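Putative carbohydrate metabolism domain-containing protein (Bacteroides vulgatus, PDB 3S30) is of uncertain function, but is probably a carbohydrate-active protein, perhaps a glycoside hydrolase, with a galactose-binding-like domain that holds a sodium ion. Local coordinates at residues K98-F104 with G128-W134; F210-Y215 with N314-S320. One frame throughout, in Å; residues are numbered along the deposited sequence.

Contact 1 of 2, residues K98-F104 with G128-W134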
ATOM      1  N   LYS A  98      -2.684  -1.568 -22.989  1.00104.07           N
ATOM      2  CA  LYS A  98      -1.523  -2.260 -22.424  1.00 98.08           C
ATOM      3  C   LYS A  98      -1.749  -2.541 -20.939  1.00 91.62           C
ATOM      4  O   LYS A  98      -2.261  -1.689 -20.204  1.00 91.02           O
ATOM      5  CB  LYS A  98      -0.245  -1.437 -22.612  1.00 98.43           C
ATOM      6  CG  LYS A  98       0.295  -1.437 -24.040  1.00104.95           C
ATOM      7  CD  LYS A  98       1.601  -0.653 -24.128  1.00109.58           C
ATOM      8  CE  LYS A  98       2.101  -0.537 -25.560  1.00116.66           C
ATOM      9  NZ  LYS A  98       3.337   0.302 -25.638  1.00117.48           N
ATOM     10  N   SER A  99      -1.372  -3.744 -20.512  1.00 86.33           N
ATOM     11  CA  SER A  99      -1.430  -4.122 -19.107  1.00 80.22           C
ATOM     12  C   SER A  99      -0.256  -3.520 -18.359  1.00 75.76           C
ATOM     13  O   SER A  99       0.822  -3.348 -18.923  1.00 74.42           O
ATOM     14  CB  SER A  99      -1.402  -5.647 -18.951  1.00 78.28           C
ATOM     15  OG  SER A  99      -1.334  -6.041 -17.578  1.00 74.31           O
ATOM     16  N   ILE A 100      -0.476  -3.186 -17.091  1.00 73.21           N
ATOM     17  CA  ILE A 100       0.634  -2.976 -16.157  1.00 69.83           C
ATOM     18  C   ILE A 100       1.387  -4.304 -15.979  1.00 66.53           C
ATOM     19  O   ILE A 100       0.848  -5.368 -16.306  1.00 66.87           O
ATOM     20  CB  ILE A 100       0.157  -2.468 -14.769  1.00 69.51           C
ATOM     21  CG1 ILE A 100      -0.853  -3.447 -14.137  1.00 68.37           C
ATOM     22  CG2 ILE A 100      -0.433  -1.042 -14.885  1.00 68.42           C
ATOM     23  CD1 ILE A 100      -1.254  -3.083 -12.725  1.00 63.89           C
ATOM     24  N   PRO A 101       2.632  -4.253 -15.475  1.00 63.73           N
ATOM     25  CA  PRO A 101       3.300  -5.503 -15.136  1.00 60.88           C
ATOM     26  C   PRO A 101       2.598  -6.219 -13.992  1.00 58.92           C
ATOM     27  O   PRO A 101       1.876  -5.582 -13.208  1.00 58.13           O
ATOM     28  CB  PRO A 101       4.700  -5.058 -14.694  1.00 60.15           C
ATOM     29  CG  PRO A 101       4.871  -3.692 -15.218  1.00 62.78           C
ATOM     30  CD  PRO A 101       3.508  -3.091 -15.256  1.00 64.38           C
ATOM     31  N   THR A 102       2.797  -7.533 -13.915  1.00 57.63           N
ATOM     32  CA  THR A 102       2.226  -8.343 -12.839  1.00 56.44           C
ATOM     33  C   THR A 102       3.280  -8.874 -11.876  1.00 55.32           C
ATOM     34  O   THR A 102       2.937  -9.505 -10.868  1.00 56.01           O
ATOM     35  CB  THR A 102       1.391  -9.503 -13.396  1.00 57.09           C
ATOM     36  OG1 THR A 102       2.198 -10.320 -14.266  1.00 58.84           O
ATOM     37  CG2 THR A 102       0.174  -8.946 -14.154  1.00 58.21           C
ATOM     38  N   VAL A 103       4.546  -8.597 -12.183  1.00 55.03           N
ATOM     39  CA  VAL A 103       5.689  -8.977 -11.349  1.00 55.70           C
ATOM     40  C   VAL A 103       6.326  -7.685 -10.836  1.00 54.82           C
ATOM     41  O   VAL A 103       6.594  -6.781 -11.622  1.00 57.95           O
ATOM     42  CB  VAL A 103       6.735  -9.820 -12.162  1.00 57.15           C
ATOM     43  CG1 VAL A 103       7.930 -10.177 -11.316  1.00 51.12           C
ATOM     44  CG2 VAL A 103       6.092 -11.090 -12.701  1.00 55.55           C
ATOM     45  N   PHE A 104       6.547  -7.590  -9.529  1.00 53.00           N
ATOM     46  CA  PHE A 104       7.029  -6.350  -8.914  1.00 52.77           C
ATOM     47  C   PHE A 104       8.323  -6.630  -8.153  1.00 52.85           C
ATOM     48  O   PHE A 104       8.371  -7.496  -7.260  1.00 51.45           O
ATOM     49  CB  PHE A 104       5.949  -5.709  -8.011  1.00 53.70           C
ATOM     50  CG  PHE A 104       4.574  -5.656  -8.654  1.00 56.85           C
ATOM     51  CD1 PHE A 104       4.335  -4.832  -9.750  1.00 55.15           C
ATOM     52  CD2 PHE A 104       3.538  -6.464  -8.193  1.00 59.19           C
ATOM     53  CE1 PHE A 104       3.078  -4.802 -10.370  1.00 56.31           C
ATOM     54  CE2 PHE A 104       2.271  -6.431  -8.804  1.00 59.58           C
ATOM     55  CZ  PHE A 104       2.046  -5.600  -9.897  1.00 53.71           C
ATOM     56  N   GLY A 128       6.696  -3.955 -23.384  1.00 80.13           N
ATOM     57  CA  GLY A 128       5.357  -4.310 -23.842  1.00 82.62           C
ATOM     58  C   GLY A 128       4.287  -4.145 -22.786  1.00 81.31           C
ATOM     59  O   GLY A 128       3.178  -4.659 -22.945  1.00 84.33           O
ATOM     60  N   TYR A 129       4.624  -3.430 -21.710  1.00 77.74           N
ATOM     61  CA  TYR A 129       3.711  -3.166 -20.608  1.00 75.05           C
ATOM     62  C   TYR A 129       3.708  -1.666 -20.307  1.00 71.83           C
ATOM     63  O   TYR A 129       4.695  -0.980 -20.561  1.00 71.07           O
ATOM     64  CB  TYR A 129       4.157  -3.916 -19.353  1.00 74.20           C
ATOM     65  CG  TYR A 129       4.012  -5.424 -19.377  1.00 78.04           C
ATOM     66  CD1 TYR A 129       5.045  -6.240 -19.824  1.00 83.69           C
ATOM     67  CD2 TYR A 129       2.862  -6.034 -18.896  1.00 83.94           C
ATOM     68  CE1 TYR A 129       4.923  -7.632 -19.820  1.00 87.03           C
ATOM     69  CE2 TYR A 129       2.726  -7.421 -18.888  1.00 89.14           C
ATOM     70  CZ  TYR A 129       3.758  -8.215 -19.350  1.00 91.21           C
ATOM     71  OH  TYR A 129       3.614  -9.585 -19.338  1.00 93.01           O
ATOM     72  N   SER A 130       2.601  -1.160 -19.773  1.00 69.79           N
ATOM     73  CA  SER A 130       2.547   0.224 -19.297  1.00 67.85           C
ATOM     74  C   SER A 130       3.194   0.311 -17.922  1.00 64.12           C
ATOM     75  O   SER A 130       2.930  -0.503 -17.044  1.00 62.71           O
ATOM     76  CB  SER A 130       1.104   0.732 -19.211  1.00 68.40           C
ATOM     77  OG  SER A 130       0.622   1.079 -20.491  1.00 75.93           O
ATOM     78  N   THR A 131       4.035   1.316 -17.728  1.00 63.10           N
ATOM     79  CA  THR A 131       4.766   1.448 -16.482  1.00 59.29           C
ATOM     80  C   THR A 131       3.811   1.686 -15.318  1.00 58.83           C
ATOM     81  O   THR A 131       2.966   2.598 -15.363  1.00 60.53           O
ATOM     82  CB  THR A 131       5.774   2.582 -16.568  1.00 57.21           C
ATOM     83  OG1 THR A 131       6.692   2.305 -17.628  1.00 58.07           O
ATOM     84  CG2 THR A 131       6.535   2.729 -15.260  1.00 54.44           C
ATOM     85  N   LEU A 132       3.946   0.850 -14.292  1.00 56.49           N
ATOM     86  CA  LEU A 132       3.284   1.065 -13.014  1.00 56.11           C
ATOM     87  C   LEU A 132       4.104   2.039 -12.187  1.00 54.99           C
ATOM     88  O   LEU A 132       5.259   1.782 -11.885  1.00 56.38           O
ATOM     89  CB  LEU A 132       3.150  -0.254 -12.249  1.00 55.13           C
ATOM     90  CG  LEU A 132       2.336  -0.216 -10.950  1.00 58.88           C
ATOM     91  CD1 LEU A 132       0.812   0.040 -11.212  1.00 49.90           C
ATOM     92  CD2 LEU A 132       2.559  -1.521 -10.197  1.00 53.87           C
ATOM     93  N   THR A 133       3.510   3.172 -11.840  1.00 56.09           N
ATOM     94  CA  THR A 133       4.090   4.075 -10.860  1.00 53.76           C
ATOM     95  C   THR A 133       3.312   3.896  -9.556  1.00 53.55           C
ATOM     96  O   THR A 133       2.148   4.288  -9.473  1.00 53.89           O
ATOM     97  CB  THR A 133       4.019   5.542 -11.322  1.00 53.37           C
ATOM     98  OG1 THR A 133       4.884   5.721 -12.450  1.00 52.19           O
ATOM     99  CG2 THR A 133       4.461   6.485 -10.187  1.00 50.61           C
ATOM    100  N   TRP A 134       3.953   3.273  -8.566  1.00 52.10           N
ATOM    101  CA  TRP A 134       3.360   3.091  -7.240  1.00 52.06           C
ATOM    102  C   TRP A 134       3.091   4.437  -6.555  1.00 52.08           C
ATOM    103  O   TRP A 134       3.759   5.427  -6.820  1.00 52.51           O
ATOM    104  CB  TRP A 134       4.299   2.304  -6.309  1.00 51.33           C
ATOM    105  CG  TRP A 134       4.533   0.851  -6.623  1.00 49.98           C
ATOM    106  CD1 TRP A 134       5.578   0.319  -7.334  1.00 48.52           C
ATOM    107  CD2 TRP A 134       3.732  -0.259  -6.197  1.00 47.96           C
ATOM    108  NE1 TRP A 134       5.465  -1.048  -7.385  1.00 49.37           N
ATOM    109  CE2 TRP A 134       4.340  -1.427  -6.695  1.00 50.43           C
ATOM    110  CE3 TRP A 134       2.560  -0.378  -5.442  1.00 52.92           C
ATOM    111  CZ2 TRP A 134       3.813  -2.704  -6.462  1.00 56.60           C
ATOM    112  CZ3 TRP A 134       2.034  -1.647  -5.210  1.00 53.13           C
ATOM    113  CH2 TRP A 134       2.665  -2.792  -5.717  1.00 55.00           C
TER
HETATM  114  O   HOH W   1       0.522  -5.721 -22.280  1.00 76.27           O

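Contact 2 of 2, residues F210-Y215 with N314-S320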
ATOM      1  N   PHE A 210      -7.281   3.763  -4.167  1.00 54.81           N
ATOM      2  CA  PHE A 210      -6.839   2.437  -4.584  1.00 53.84           C
ATOM      3  C   PHE A 210      -7.451   2.046  -5.919  1.00 55.01           C
ATOM      4  O   PHE A 210      -8.677   2.038  -6.074  1.00 55.93           O
ATOM      5  CB  PHE A 210      -7.244   1.387  -3.540  1.00 52.09           C
ATOM      6  CG  PHE A 210      -6.722   1.652  -2.161  1.00 49.59           C
ATOM      7  CD1 PHE A 210      -5.419   2.119  -1.951  1.00 48.38           C
ATOM      8  CD2 PHE A 210      -7.508   1.373  -1.056  1.00 50.73           C
ATOM      9  CE1 PHE A 210      -4.938   2.335  -0.657  1.00 49.82           C
ATOM     10  CE2 PHE A 210      -7.024   1.584   0.239  1.00 50.99           C
ATOM     11  CZ  PHE A 210      -5.748   2.064   0.437  1.00 45.83           C
ATOM     12  N   GLY A 211      -6.596   1.707  -6.876  1.00 55.60           N
ATOM     13  CA  GLY A 211      -7.042   1.112  -8.120  1.00 57.45           C
ATOM     14  C   GLY A 211      -6.274   1.568  -9.342  1.00 59.53           C
ATOM     15  O   GLY A 211      -5.829   2.728  -9.432  1.00 59.21           O
ATOM     16  N   THR A 212      -6.117   0.642 -10.285  1.00 58.95           N
ATOM     17  CA  THR A 212      -5.698   0.991 -11.639  1.00 58.57           C
ATOM     18  C   THR A 212      -6.333  -0.001 -12.594  1.00 60.44           C
ATOM     19  O   THR A 212      -6.592  -1.149 -12.225  1.00 61.41           O
ATOM     20  CB  THR A 212      -4.162   0.990 -11.812  1.00 56.37           C
ATOM     21  OG1 THR A 212      -3.796   1.846 -12.904  1.00 52.77           O
ATOM     22  CG2 THR A 212      -3.643  -0.409 -12.059  1.00 49.50           C
ATOM     23  N   THR A 213      -6.566   0.443 -13.821  1.00 61.59           N
ATOM     24  CA  THR A 213      -7.273  -0.359 -14.803  1.00 63.59           C
ATOM     25  C   THR A 213      -6.527  -1.673 -15.061  1.00 64.30           C
ATOM     26  O   THR A 213      -5.308  -1.683 -15.275  1.00 64.39           O
ATOM     27  CB  THR A 213      -7.505   0.447 -16.084  1.00 66.24           C
ATOM     28  OG1 THR A 213      -8.303   1.610 -15.768  1.00 65.26           O
ATOM     29  CG2 THR A 213      -8.203  -0.398 -17.150  1.00 66.57           C
ATOM     30  N   PHE A 214      -7.270  -2.777 -14.998  1.00 63.93           N
ATOM     31  CA  PHE A 214      -6.700  -4.111 -15.079  1.00 64.03           C
ATOM     32  C   PHE A 214      -7.593  -5.000 -15.957  1.00 65.49           C
ATOM     33  O   PHE A 214      -8.806  -5.061 -15.750  1.00 67.10           O
ATOM     34  CB  PHE A 214      -6.561  -4.687 -13.659  1.00 62.52           C
ATOM     35  CG  PHE A 214      -5.527  -5.768 -13.538  1.00 61.62           C
ATOM     36  CD1 PHE A 214      -4.183  -5.489 -13.755  1.00 61.19           C
ATOM     37  CD2 PHE A 214      -5.889  -7.060 -13.198  1.00 62.54           C
ATOM     38  CE1 PHE A 214      -3.224  -6.486 -13.658  1.00 62.24           C
ATOM     39  CE2 PHE A 214      -4.929  -8.060 -13.086  1.00 64.73           C
ATOM     40  CZ  PHE A 214      -3.595  -7.771 -13.318  1.00 60.86           C
ATOM     41  N   TYR A 215      -6.982  -5.681 -16.928  1.00 66.47           N
ATOM     42  CA  TYR A 215      -7.708  -6.477 -17.941  1.00 67.50           C
ATOM     43  C   TYR A 215      -7.785  -7.966 -17.612  1.00 67.42           C
ATOM     44  O   TYR A 215      -8.415  -8.725 -18.344  1.00 70.64           O
ATOM     45  CB  TYR A 215      -7.059  -6.296 -19.324  1.00 67.41           C
ATOM     46  CG  TYR A 215      -7.077  -4.860 -19.759  1.00 68.67           C
ATOM     47  CD1 TYR A 215      -8.203  -4.313 -20.363  1.00 70.24           C
ATOM     48  CD2 TYR A 215      -6.000  -4.025 -19.512  1.00 68.45           C
ATOM     49  CE1 TYR A 215      -8.238  -2.992 -20.731  1.00 69.06           C
ATOM     50  CE2 TYR A 215      -6.030  -2.695 -19.882  1.00 69.06           C
ATOM     51  CZ  TYR A 215      -7.154  -2.187 -20.486  1.00 66.94           C
ATOM     52  OH  TYR A 215      -7.194  -0.867 -20.857  1.00 76.11           O
ATOM     53  N   ASN A 314     -12.847  -3.789 -21.988  1.00 87.18           N
ATOM     54  CA  ASN A 314     -13.000  -2.341 -22.188  1.00 87.28           C
ATOM     55  C   ASN A 314     -12.368  -1.480 -21.082  1.00 83.55           C
ATOM     56  O   ASN A 314     -12.420  -0.249 -21.150  1.00 83.70           O
ATOM     57  CB  ASN A 314     -14.489  -1.976 -22.333  1.00 90.27           C
ATOM     58  CG  ASN A 314     -15.069  -2.345 -23.698  1.00 94.12           C
ATOM     59  OD1 ASN A 314     -14.457  -3.069 -24.492  1.00 91.52           O
ATOM     60  ND2 ASN A 314     -16.268  -1.843 -23.969  1.00 97.89           N
ATOM     61  N   GLY A 315     -11.787  -2.116 -20.063  1.00 80.29           N
ATOM     62  CA  GLY A 315     -11.066  -1.400 -19.004  1.00 76.42           C
ATOM     63  C   GLY A 315     -11.949  -0.894 -17.877  1.00 74.04           C
ATOM     64  O   GLY A 315     -11.661   0.144 -17.286  1.00 72.46           O
ATOM     65  N   GLY A 316     -13.022  -1.627 -17.579  1.00 74.16           N
ATOM     66  CA  GLY A 316     -13.997  -1.222 -16.563  1.00 73.45           C
ATOM     67  C   GLY A 316     -13.809  -1.884 -15.207  1.00 71.22           C
ATOM     68  O   GLY A 316     -14.694  -1.816 -14.347  1.00 70.35           O
ATOM     69  N   TYR A 317     -12.660  -2.533 -15.019  1.00 69.38           N
ATOM     70  CA  TYR A 317     -12.322  -3.174 -13.755  1.00 67.18           C
ATOM     71  C   TYR A 317     -10.971  -2.673 -13.295  1.00 65.07           C
ATOM     72  O   TYR A 317     -10.028  -2.586 -14.090  1.00 65.81           O
ATOM     73  CB  TYR A 317     -12.291  -4.698 -13.911  1.00 68.32           C
ATOM     74  CG  TYR A 317     -13.665  -5.323 -13.944  1.00 70.49           C
ATOM     75  CD1 TYR A 317     -14.408  -5.355 -15.113  1.00 72.05           C
ATOM     76  CD2 TYR A 317     -14.226  -5.866 -12.799  1.00 71.21           C
ATOM     77  CE1 TYR A 317     -15.677  -5.921 -15.139  1.00 76.09           C
ATOM     78  CE2 TYR A 317     -15.484  -6.430 -12.815  1.00 73.17           C
ATOM     79  CZ  TYR A 317     -16.208  -6.455 -13.987  1.00 75.31           C
ATOM     80  OH  TYR A 317     -17.469  -7.015 -13.993  1.00 82.84           O
ATOM     81  N   ASN A 318     -10.883  -2.342 -12.013  1.00 62.43           N
ATOM     82  CA  ASN A 318      -9.632  -1.902 -11.411  1.00 60.60           C
ATOM     83  C   ASN A 318      -9.096  -2.966 -10.457  1.00 58.50           C
ATOM     84  O   ASN A 318      -9.866  -3.707  -9.846  1.00 58.02           O
ATOM     85  CB  ASN A 318      -9.840  -0.596 -10.644  1.00 60.69           C
ATOM     86  CG  ASN A 318      -9.658   0.646 -11.508  1.00 63.27           C
ATOM     87  OD1 ASN A 318      -9.519   0.566 -12.724  1.00 64.38           O
ATOM     88  ND2 ASN A 318      -9.667   1.805 -10.870  1.00 63.81           N
ATOM     89  N   VAL A 319      -7.773  -3.063 -10.374  1.00 56.47           N
ATOM     90  CA  VAL A 319      -7.122  -3.853  -9.349  1.00 55.47           C
ATOM     91  C   VAL A 319      -6.314  -2.915  -8.473  1.00 54.59           C
ATOM     92  O   VAL A 319      -5.985  -1.793  -8.877  1.00 56.16           O
ATOM     93  CB  VAL A 319      -6.180  -4.933  -9.938  1.00 56.72           C
ATOM     94  CG1 VAL A 319      -4.796  -4.329 -10.315  1.00 52.02           C
ATOM     95  CG2 VAL A 319      -6.006  -6.071  -8.951  1.00 53.35           C
ATOM     96  N   SER A 320      -6.007  -3.381  -7.272  1.00 52.63           N
ATOM     97  CA  SER A 320      -5.084  -2.699  -6.392  1.00 51.06           C
ATOM     98  C   SER A 320      -4.388  -3.697  -5.487  1.00 49.92           C
ATOM     99  O   SER A 320      -4.878  -4.797  -5.269  1.00 51.64           O
ATOM    100  CB  SER A 320      -5.789  -1.647  -5.545  1.00 51.29           C
ATOM    101  OG  SER A 320      -4.834  -0.773  -4.946  1.00 52.86           O
TER
HETATM  102  O   HOH W   2     -11.118  -3.799 -17.125  1.00 61.15           O

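Contact 1 of 2, residues K98-F104 with G128-W134
F104 and L132, with S99 and S130, join the chain leading into strand 103-104 to strand 132-133 in a loop-to-sheet-edge contact, apolar at one end and polar at the other. Strand 103-104 pairs with strand 339-349, while strand 132-133 lies at the margin of a three-stranded antiparallel sheet. The segments run 54° apart and share a single backbone hydrogen bond, S130 N to S99 O at 2.9 Å, so they do not pair as a ladder. In that bond the donor stands above the carbonyl plane rather than on a lone pair. The same S99 oxygen lies at the rim of the Y129 ring, close to the ring plane. A water accepts a hydrogen bond from S99 N and donates one to G128 O, adding a second link at this end. S99 OG gives its proton to I100 O of its own segment at 2.6 Å, on an in-plane lone pair, which fixes the hydroxyl. The CA-H of I100 is directed almost straight at S130 O (170° at the hydrogen), a CA-H...O contact with CA 3.5 Å from O, while P101 CD packs on that same oxygen at 3.2 Å. Deeper in, L132 branches at CG: CD1 meets I100 CG2 at 4.0 Å, and CD2 presses on F104 CE1 at 3.3 Å. W134 turns its six-membered ring edge-on to the face of F104, a T-shaped pair with centroids 5.3 Å apart and planes at 72°. The L345 side chain of strand 339-349 touches those of both F104 and W134. F104 directly precedes the sodium ligand N105, and its side chain lies about 8 Å from the ion. The chemistry therefore divides by depth: backbone polar groups and water hold the outer end, and buried dispersion contacts the inner one.

Contact 2 of 2, residues F210-Y215 with N314-S320
With CG swung anti to its backbone N (chi1 -157°), F214 lays its ring against V319, whose CG1 sits between its own backbone N and carbonyl carbon (chi1 82°). CG1 then stands over the ring face, 4.0 Å from the F214 centroid and 27° off the normal, a CH-pi contact. Beneath it the backbones form an antiparallel ladder. T212 and V319 are a hydrogen-bonded pair, joined by T212 N to V319 O at 2.8 Å, in the carbonyl plane, and by V319 N to T212 O at 2.9 Å, tilted from it. T213 and N318 follow as a non-hydrogen-bonded pair, their CA atoms 4.4 Å apart, before F214 N donates to Y317 O at 2.9 Å. A water then spans Y317 N and F214 O, continuing the link where direct pairing ends. The N318 amide lies across the T212 backbone: OD1 takes only a weak bond from T213 OG1 (3.4 Å) and a stronger one from K255 NZ, while ND2 bonds to Y253 OH. At the outer end Y215 CE1 rests 3.7 Å from G315 CA, where G315 closes helix 309-313 in a Schellman motif. Strand 317-324 thus runs between strands 208-213 and 247-254, backbone-bonded to the latter through N318 with Y253 and S320 with L251, with L347 of strand 339-349 packed on both F214 and V319.

The two contacts lie side by side, their centres about 12 Å apart, and both are partly buried, contact 2 with the larger share of buried residues. They meet where I100 CD1 packs on T212 CG2 at 3.6 Å and I100 CG1 on F214 CE1. Strand 339-349 is common ground: T102 bonds to L347 through its backbone, and F214 and V319 lie against the L347 side chain. Their chemistry follows their place. Contact 2 is a regular strand pair within a sheet, carried by repeated backbone bonds, whereas contact 1 joins a mostly irregular segment, ending in strand 103-104, to the margin of another sheet and relies more on aromatic and aliphatic packing.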